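Uncharacterized ATP-binding protein MJECL15 (Methanocaldococcus jannaschii, PDB 3H92) is of unknown function but probably binds ATP, its crystallised C-terminal domain belonging to the helix-turn-helix clan. Local coordinates at residues T8-E13 with W85-R90; N46-K51 with K74-P79. One frame throughout, in Å; residues are numbered along the deposited sequence.

Interaction 1: residues T8-E13 with W85-R90; sequences TKLEEE and WNAIKR
L10 reaches from helix 8-27 onto helix 82-91 and packs against N86 and A87, with the R90 guanidinium alongside, so the first and last helices of this small, mostly helical domain of the helix-turn-helix clan meet here. The segment axes pass 9.2 Å apart at a signed crossing angle of -71°. Such a steep crossing confines the meeting to a few side chains.

The apolar part belongs to L10. Its branch straddles the root of N86, with CD1 and CD2 of L10 each 4.1 Å from N86 CB, and the two side chains cross at about a right angle. CD1 of L10 also comes 4.1 Å from A87 CB. Nearer the start of helix 82-91, L83 is touched by both L10 and E13.

Backbone packing supplies the second contact: the carbonyl O of E13 sits 4.0 Å from A87 CB. The E13 side chain sets out toward helix 82-91, but the chain turns off, and its carboxylate is hydrogen-bonded to H16.

No hydrogen bond joins the two segments. R90 starts with CG anti to its backbone N (chi1 -170°) and then folds back about its CG-CD bond (chi3 20°), which sets the guanidinium near L10 in the model, although its NH2 approaches L10 CD1 too closely for that placement to be trusted. The carbonyl O of N86 lies 3.0 Å above the guanidinium plane of R90, displaced toward its rim.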
ATOM      1  N   THR A   8       5.683  16.436 -10.045  1.00 90.63           N
ATOM      2  CA  THR A   8       6.838  15.540 -10.190  1.00 89.52           C
ATOM      3  C   THR A   8       6.818  14.651  -8.947  1.00 88.58           C
ATOM      4  O   THR A   8       6.768  13.421  -9.062  1.00 88.69           O
ATOM      5  CB  THR A   8       8.212  16.296 -10.389  1.00 89.40           C
ATOM      6  OG1 THR A   8       8.899  15.752 -11.523  1.00 89.03           O
ATOM      7  CG2 THR A   8       9.127  16.211  -9.154  1.00 88.92           C
ATOM      8  N   LYS A   9       6.769  15.290  -7.774  1.00 87.23           N
ATOM      9  CA  LYS A   9       6.724  14.594  -6.483  1.00 86.14           C
ATOM     10  C   LYS A   9       5.662  13.499  -6.467  1.00 84.87           C
ATOM     11  O   LYS A   9       5.983  12.337  -6.203  1.00 84.70           O
ATOM     12  CB  LYS A   9       6.486  15.590  -5.343  1.00 86.16           C
ATOM     13  CG  LYS A   9       7.679  16.510  -5.096  1.00 86.84           C
ATOM     14  CD  LYS A   9       7.289  18.005  -5.032  1.00 87.16           C
ATOM     15  CE  LYS A   9       7.253  18.683  -6.409  1.00 87.04           C
ATOM     16  NZ  LYS A   9       8.595  18.746  -7.064  1.00 86.50           N
ATOM     17  N   LEU A  10       4.417  13.852  -6.790  1.00 83.39           N
ATOM     18  CA  LEU A  10       3.306  12.889  -6.666  1.00 82.33           C
ATOM     19  C   LEU A  10       3.282  11.809  -7.761  1.00 81.48           C
ATOM     20  O   LEU A  10       2.853  10.689  -7.478  1.00 81.71           O
ATOM     21  CB  LEU A  10       1.932  13.580  -6.554  1.00 82.06           C
ATOM     22  CG  LEU A  10       0.977  13.091  -5.436  1.00 81.45           C
ATOM     23  CD1 LEU A  10       1.023  11.540  -5.204  1.00 78.50           C
ATOM     24  CD2 LEU A  10       1.187  13.861  -4.101  1.00 79.75           C
ATOM     25  N   GLU A  11       3.725  12.121  -8.984  1.00 80.28           N
ATOM     26  CA  GLU A  11       3.830  11.077 -10.018  1.00 79.35           C
ATOM     27  C   GLU A  11       5.044  10.173  -9.796  1.00 77.31           C
ATOM     28  O   GLU A  11       5.092   9.072 -10.338  1.00 77.06           O
ATOM     29  CB  GLU A  11       3.766  11.629 -11.464  1.00 79.99           C
ATOM     30  CG  GLU A  11       2.421  11.263 -12.235  1.00 82.42           C
ATOM     31  CD  GLU A  11       2.405   9.833 -12.919  1.00 85.73           C
ATOM     32  OE1 GLU A  11       3.450   9.429 -13.505  1.00 87.91           O
ATOM     33  OE2 GLU A  11       1.339   9.134 -12.905  1.00 85.34           O
ATOM     34  N   GLU A  12       6.002  10.627  -8.986  1.00 74.96           N
ATOM     35  CA  GLU A  12       7.112   9.773  -8.543  1.00 73.37           C
ATOM     36  C   GLU A  12       6.549   8.586  -7.744  1.00 70.92           C
ATOM     37  O   GLU A  12       6.802   7.417  -8.063  1.00 69.97           O
ATOM     38  CB  GLU A  12       8.094  10.567  -7.665  1.00 73.82           C
ATOM     39  CG  GLU A  12       9.582  10.392  -8.010  1.00 76.28           C
ATOM     40  CD  GLU A  12      10.170  11.579  -8.816  1.00 79.71           C
ATOM     41  OE1 GLU A  12      10.170  11.512 -10.082  1.00 81.86           O
ATOM     42  OE2 GLU A  12      10.627  12.579  -8.181  1.00 81.39           O
ATOM     43  N   GLU A  13       5.777   8.919  -6.706  1.00 68.33           N
ATOM     44  CA  GLU A  13       5.125   7.926  -5.840  1.00 66.28           C
ATOM     45  C   GLU A  13       3.948   7.239  -6.501  1.00 63.72           C
ATOM     46  O   GLU A  13       3.593   6.128  -6.148  1.00 63.63           O
ATOM     47  CB  GLU A  13       4.619   8.538  -4.541  1.00 66.19           C
ATOM     48  CG  GLU A  13       4.645   7.518  -3.409  1.00 67.45           C
ATOM     49  CD  GLU A  13       6.052   7.319  -2.809  1.00 68.32           C
ATOM     50  OE1 GLU A  13       6.841   8.285  -2.886  1.00 69.57           O
ATOM     51  OE2 GLU A  13       6.362   6.223  -2.248  1.00 68.84           O
ATOM     52  N   TRP A  85      -0.303   8.203   0.205  1.00 25.77           N
ATOM     53  CA  TRP A  85      -1.750   8.218   0.401  1.00 27.11           C
ATOM     54  C   TRP A  85      -2.491   8.860  -0.750  1.00 26.72           C
ATOM     55  O   TRP A  85      -3.532   8.395  -1.206  1.00 25.77           O
ATOM     56  CB  TRP A  85      -2.112   8.961   1.655  1.00 28.45           C
ATOM     57  CG  TRP A  85      -3.520   8.802   2.049  1.00 27.91           C
ATOM     58  CD1 TRP A  85      -4.254   7.666   2.071  1.00 31.45           C
ATOM     59  CD2 TRP A  85      -4.309   9.807   2.581  1.00 30.04           C
ATOM     60  NE1 TRP A  85      -5.513   7.929   2.578  1.00 31.29           N
ATOM     61  CE2 TRP A  85      -5.545   9.249   2.910  1.00 31.32           C
ATOM     62  CE3 TRP A  85      -4.081  11.153   2.840  1.00 38.14           C
ATOM     63  CZ2 TRP A  85      -6.561   9.987   3.450  1.00 38.91           C
ATOM     64  CZ3 TRP A  85      -5.079  11.892   3.403  1.00 40.39           C
ATOM     65  CH2 TRP A  85      -6.312  11.318   3.698  1.00 40.82           C
ATOM     66  N   ASN A  86      -1.945   9.921  -1.267  1.00 27.43           N
ATOM     67  CA  ASN A  86      -2.627  10.536  -2.364  1.00 28.75           C
ATOM     68  C   ASN A  86      -2.545   9.744  -3.648  1.00 28.48           C
ATOM     69  O   ASN A  86      -3.431   9.872  -4.463  1.00 28.88           O
ATOM     70  CB  ASN A  86      -2.126  11.930  -2.561  1.00 29.59           C
ATOM     71  CG  ASN A  86      -2.523  12.859  -1.408  1.00 34.24           C
ATOM     72  OD1 ASN A  86      -1.653  13.490  -0.788  1.00 42.49           O
ATOM     73  ND2 ASN A  86      -3.842  12.948  -1.108  1.00 37.56           N
ATOM     74  N   ALA A  87      -1.490   8.944  -3.840  1.00 28.22           N
ATOM     75  CA  ALA A  87      -1.352   8.097  -5.024  1.00 27.09           C
ATOM     76  C   ALA A  87      -2.385   6.972  -4.956  1.00 26.86           C
ATOM     77  O   ALA A  87      -3.007   6.675  -5.929  1.00 27.37           O
ATOM     78  CB  ALA A  87       0.021   7.544  -5.116  1.00 27.08           C
ATOM     79  N   ILE A  88      -2.613   6.400  -3.782  1.00 26.67           N
ATOM     80  CA  ILE A  88      -3.718   5.452  -3.544  1.00 25.94           C
ATOM     81  C   ILE A  88      -5.097   6.010  -3.893  1.00 26.13           C
ATOM     82  O   ILE A  88      -5.925   5.420  -4.617  1.00 25.08           O
ATOM     83  CB  ILE A  88      -3.737   5.031  -2.079  1.00 26.67           C
ATOM     84  CG1 ILE A  88      -2.527   4.140  -1.748  1.00 26.21           C
ATOM     85  CG2 ILE A  88      -5.048   4.254  -1.718  1.00 27.40           C
ATOM     86  CD1 ILE A  88      -2.228   4.050  -0.203  1.00 22.85           C
ATOM     87  N   LYS A  89      -5.387   7.155  -3.356  1.00 26.68           N
ATOM     88  CA  LYS A  89      -6.667   7.731  -3.598  1.00 27.59           C
ATOM     89  C   LYS A  89      -6.870   7.918  -5.070  1.00 28.44           C
ATOM     90  O   LYS A  89      -7.910   7.564  -5.618  1.00 28.46           O
ATOM     91  CB  LYS A  89      -6.775   9.040  -2.825  1.00 28.12           C
ATOM     92  CG  LYS A  89      -6.821   8.762  -1.305  1.00 31.03           C
ATOM     93  CD  LYS A  89      -7.388   9.959  -0.503  1.00 35.43           C
ATOM     94  CE  LYS A  89      -6.349  11.069  -0.339  1.00 38.91           C
ATOM     95  NZ  LYS A  89      -6.922  12.264   0.388  1.00 44.41           N
ATOM     96  N   ARG A  90      -5.862   8.452  -5.728  1.00 29.55           N
ATOM     97  CA  ARG A  90      -5.948   8.722  -7.135  1.00 31.43           C
ATOM     98  C   ARG A  90      -5.961   7.475  -8.017  1.00 31.84           C
ATOM     99  O   ARG A  90      -6.595   7.499  -9.094  1.00 30.57           O
ATOM    100  CB  ARG A  90      -4.749   9.559  -7.525  1.00 32.31           C
ATOM    101  CG  ARG A  90      -4.743  10.155  -8.920  1.00 39.13           C
ATOM    102  CD  ARG A  90      -3.739  11.351  -8.990  1.00 48.55           C
ATOM    103  NE  ARG A  90      -2.745  11.276  -7.890  1.00 58.15           N
ATOM    104  CZ  ARG A  90      -2.629  12.112  -6.826  1.00 63.39           C
ATOM    105  NH1 ARG A  90      -3.415  13.218  -6.650  1.00 64.58           N
ATOM    106  NH2 ARG A  90      -1.672  11.830  -5.927  1.00 63.85           N
TER

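Interaction 2: residues N46-K51 with K74-P79; sequences NYELPK and KGTLKP
L49 and L77 pair in the antiparallel sheet through two nearly straight bonds, L49 N to L77 O at 2.8 Å and L77 N to L49 O at 2.7 Å; K51 N to G75 O adds a third. The extended side chain of E48 meets K74, whose NZ lies 2.7 Å from E48 OE2 on its syn lone pair, in a salt bridge. T76 OG1 donates to the same oxygen, though the bond is modelled improbably short.

With CG of Y47 anti to the backbone N (chi1 176°), the ring meets K78 CB over one face, offset toward the rim, while P79 CD approaches obliquely in an off-centre CH-pi contact 4.2 Å from the Y47 ring centroid. A water links Y47 OH to P79 O, and W85 meets the ring edge-to-face. Cutting Y47 back to an alanine would probably open a gap beside P79 and W85 and deprive the water of its hydroxyl partner.

Farther out, G75 and T76 form a G1 bulge opposite N71, and L49 and L77 share a face packed on F43 and I54. Leucines thus build the buried side, while E48 ties the entry to strand 49-50 to the turn before strand 76-79, by charge with K74 and a hydrogen bond from T76.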
ATOM      1  N   ASN A  46     -10.004   5.217   5.162  1.00 34.54           N
ATOM      2  CA  ASN A  46      -9.420   5.397   6.476  1.00 34.02           C
ATOM      3  C   ASN A  46      -7.935   5.423   6.394  1.00 33.03           C
ATOM      4  O   ASN A  46      -7.343   4.389   6.109  1.00 33.13           O
ATOM      5  CB  ASN A  46      -9.770   4.208   7.352  1.00 34.13           C
ATOM      6  CG  ASN A  46     -11.185   4.225   7.789  1.00 33.95           C
ATOM      7  OD1 ASN A  46     -11.559   5.026   8.630  1.00 34.69           O
ATOM      8  ND2 ASN A  46     -11.994   3.349   7.218  1.00 35.03           N
ATOM      9  N   TYR A  47      -7.343   6.551   6.772  1.00 32.08           N
ATOM     10  CA  TYR A  47      -5.887   6.779   6.685  1.00 30.73           C
ATOM     11  C   TYR A  47      -5.044   5.858   7.510  1.00 30.06           C
ATOM     12  O   TYR A  47      -3.968   5.477   7.107  1.00 29.65           O
ATOM     13  CB  TYR A  47      -5.616   8.189   7.146  1.00 30.80           C
ATOM     14  CG  TYR A  47      -4.175   8.583   7.211  1.00 29.58           C
ATOM     15  CD1 TYR A  47      -3.465   8.814   6.080  1.00 27.96           C
ATOM     16  CD2 TYR A  47      -3.557   8.788   8.418  1.00 32.61           C
ATOM     17  CE1 TYR A  47      -2.167   9.260   6.120  1.00 29.03           C
ATOM     18  CE2 TYR A  47      -2.222   9.210   8.477  1.00 33.44           C
ATOM     19  CZ  TYR A  47      -1.556   9.439   7.305  1.00 30.92           C
ATOM     20  OH  TYR A  47      -0.273   9.846   7.337  1.00 35.51           O
ATOM     21  N   GLU A  48      -5.494   5.565   8.721  1.00 29.97           N
ATOM     22  CA  GLU A  48      -4.772   4.671   9.622  1.00 29.41           C
ATOM     23  C   GLU A  48      -5.721   3.603  10.078  1.00 28.71           C
ATOM     24  O   GLU A  48      -6.891   3.878  10.336  1.00 26.73           O
ATOM     25  CB  GLU A  48      -4.312   5.439  10.857  1.00 30.54           C
ATOM     26  CG  GLU A  48      -3.408   4.642  11.797  1.00 33.16           C
ATOM     27  CD  GLU A  48      -2.897   5.477  12.992  1.00 38.02           C
ATOM     28  OE1 GLU A  48      -3.054   6.747  12.965  1.00 41.50           O
ATOM     29  OE2 GLU A  48      -2.346   4.851  13.945  1.00 37.45           O
ATOM     30  N   LEU A  49      -5.226   2.380  10.201  1.00 28.38           N
ATOM     31  CA  LEU A  49      -6.125   1.326  10.565  1.00 28.01           C
ATOM     32  C   LEU A  49      -5.460   0.202  11.299  1.00 27.24           C
ATOM     33  O   LEU A  49      -4.252   0.097  11.299  1.00 27.66           O
ATOM     34  CB  LEU A  49      -6.917   0.842   9.329  1.00 29.22           C
ATOM     35  CG  LEU A  49      -6.278   0.599   8.001  1.00 29.78           C
ATOM     36  CD1 LEU A  49      -5.531  -0.720   8.126  1.00 35.27           C
ATOM     37  CD2 LEU A  49      -7.349   0.587   6.870  1.00 28.99           C
ATOM     38  N   PRO A  50      -6.265  -0.615  12.003  1.00 26.98           N
ATOM     39  CA  PRO A  50      -5.654  -1.732  12.707  1.00 26.50           C
ATOM     40  C   PRO A  50      -4.876  -2.606  11.747  1.00 26.98           C
ATOM     41  O   PRO A  50      -5.311  -2.803  10.611  1.00 28.91           O
ATOM     42  CB  PRO A  50      -6.844  -2.463  13.315  1.00 26.65           C
ATOM     43  CG  PRO A  50      -7.928  -1.378  13.455  1.00 26.79           C
ATOM     44  CD  PRO A  50      -7.720  -0.512  12.237  1.00 26.32           C
ATOM     45  N   LYS A  51      -3.757  -3.171  12.169  1.00 26.57           N
ATOM     46  CA  LYS A  51      -3.006  -4.031  11.227  1.00 26.54           C
ATOM     47  C   LYS A  51      -3.654  -5.371  10.880  1.00 26.16           C
ATOM     48  O   LYS A  51      -3.348  -5.971   9.834  1.00 25.50           O
ATOM     49  CB  LYS A  51      -1.586  -4.249  11.740  1.00 27.26           C
ATOM     50  CG  LYS A  51      -1.426  -4.939  13.078  1.00 29.67           C
ATOM     51  CD  LYS A  51       0.060  -5.356  13.253  1.00 32.28           C
ATOM     52  CE  LYS A  51       0.264  -6.458  14.294  1.00 35.33           C
ATOM     53  NZ  LYS A  51       1.700  -7.001  14.250  1.00 36.22           N
ATOM     54  N   LYS A  74       0.888   1.329  18.587  1.00 36.76           N
ATOM     55  CA  LYS A  74      -0.557   1.397  18.380  1.00 37.18           C
ATOM     56  C   LYS A  74      -1.133   0.212  17.602  1.00 36.25           C
ATOM     57  O   LYS A  74      -2.339   0.076  17.511  1.00 37.53           O
ATOM     58  CB  LYS A  74      -0.965   2.667  17.617  1.00 38.00           C
ATOM     59  CG  LYS A  74      -0.341   3.995  18.108  1.00 41.85           C
ATOM     60  CD  LYS A  74      -0.420   5.100  17.011  1.00 47.12           C
ATOM     61  CE  LYS A  74      -1.854   5.633  16.834  1.00 50.09           C
ATOM     62  NZ  LYS A  74      -1.932   6.780  15.845  1.00 54.25           N
ATOM     63  N   GLY A  75      -0.295  -0.627  17.019  1.00 34.79           N
ATOM     64  CA  GLY A  75      -0.754  -1.741  16.206  1.00 33.44           C
ATOM     65  C   GLY A  75      -1.502  -1.334  14.955  1.00 32.27           C
ATOM     66  O   GLY A  75      -2.421  -2.049  14.538  1.00 34.08           O
ATOM     67  N   THR A  76      -1.134  -0.203  14.350  1.00 30.41           N
ATOM     68  CA  THR A  76      -1.847   0.310  13.167  1.00 28.81           C
ATOM     69  C   THR A  76      -0.946   0.408  11.944  1.00 28.27           C
ATOM     70  O   THR A  76       0.291   0.431  12.049  1.00 29.29           O
ATOM     71  CB  THR A  76      -2.465   1.712  13.427  1.00 28.81           C
ATOM     72  OG1 THR A  76      -1.438   2.639  13.824  1.00 26.01           O
ATOM     73  CG2 THR A  76      -3.509   1.644  14.528  1.00 27.83           C
ATOM     74  N   LEU A  77      -1.597   0.453  10.788  1.00 26.81           N
ATOM     75  CA  LEU A  77      -0.940   0.676   9.519  1.00 26.97           C
ATOM     76  C   LEU A  77      -1.467   1.975   8.947  1.00 26.61           C
ATOM     77  O   LEU A  77      -2.621   2.341   9.186  1.00 27.67           O
ATOM     78  CB  LEU A  77      -1.277  -0.427   8.519  1.00 25.29           C
ATOM     79  CG  LEU A  77      -0.835  -1.854   8.920  1.00 26.28           C
ATOM     80  CD1 LEU A  77      -1.526  -2.892   8.018  1.00 21.54           C
ATOM     81  CD2 LEU A  77       0.669  -1.994   8.803  1.00 22.37           C
ATOM     82  N   LYS A  78      -0.623   2.626   8.168  1.00 26.42           N
ATOM     83  CA  LYS A  78      -1.025   3.838   7.440  1.00 27.83           C
ATOM     84  C   LYS A  78      -0.055   3.974   6.277  1.00 27.17           C
ATOM     85  O   LYS A  78       0.971   3.345   6.294  1.00 26.98           O
ATOM     86  CB  LYS A  78      -0.999   5.102   8.335  1.00 26.82           C
ATOM     87  CG  LYS A  78       0.335   5.534   8.895  1.00 29.14           C
ATOM     88  CD  LYS A  78       0.072   6.658   9.876  1.00 34.14           C
ATOM     89  CE  LYS A  78       1.326   7.233  10.401  1.00 38.64           C
ATOM     90  NZ  LYS A  78       1.051   8.136  11.593  1.00 45.29           N
ATOM     91  N   PRO A  79      -0.408   4.779   5.287  1.00 27.94           N
ATOM     92  CA  PRO A  79       0.487   5.014   4.174  1.00 28.63           C
ATOM     93  C   PRO A  79       1.795   5.610   4.694  1.00 29.77           C
ATOM     94  O   PRO A  79       1.807   6.292   5.718  1.00 29.79           O
ATOM     95  CB  PRO A  79      -0.271   6.018   3.294  1.00 28.44           C
ATOM     96  CG  PRO A  79      -1.738   5.841   3.669  1.00 28.12           C
ATOM     97  CD  PRO A  79      -1.655   5.587   5.172  1.00 28.41           C
TER
HETATM   98  O   HOH W   1       1.557   8.853   5.870  1.00 33.93           O

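How the interactions relate
Interaction 2 is nested along the chain inside the loop closed by interaction 1, and their centres lie about 19 Å apart. Interaction 1 joins the two terminal helices by sparse apolar packing, with L10 and A87 buried and R90 exposed at the margin. Interaction 2 covers about three times as much surface; it ties strands 49-50 and 76-79 with backbone bonds and flanks them with a salt bridge, L49, L77 and P79 being buried and K74 and P50 exposed. W85 and I88 connect them: helix 82-91 follows strand 76-79, and while A87 meets the first helix, W85 CD1 packs 3.5 Å from P79 CG. The three-stranded antiparallel sheet, in this helical setting, is consistent with a winged-helix fold.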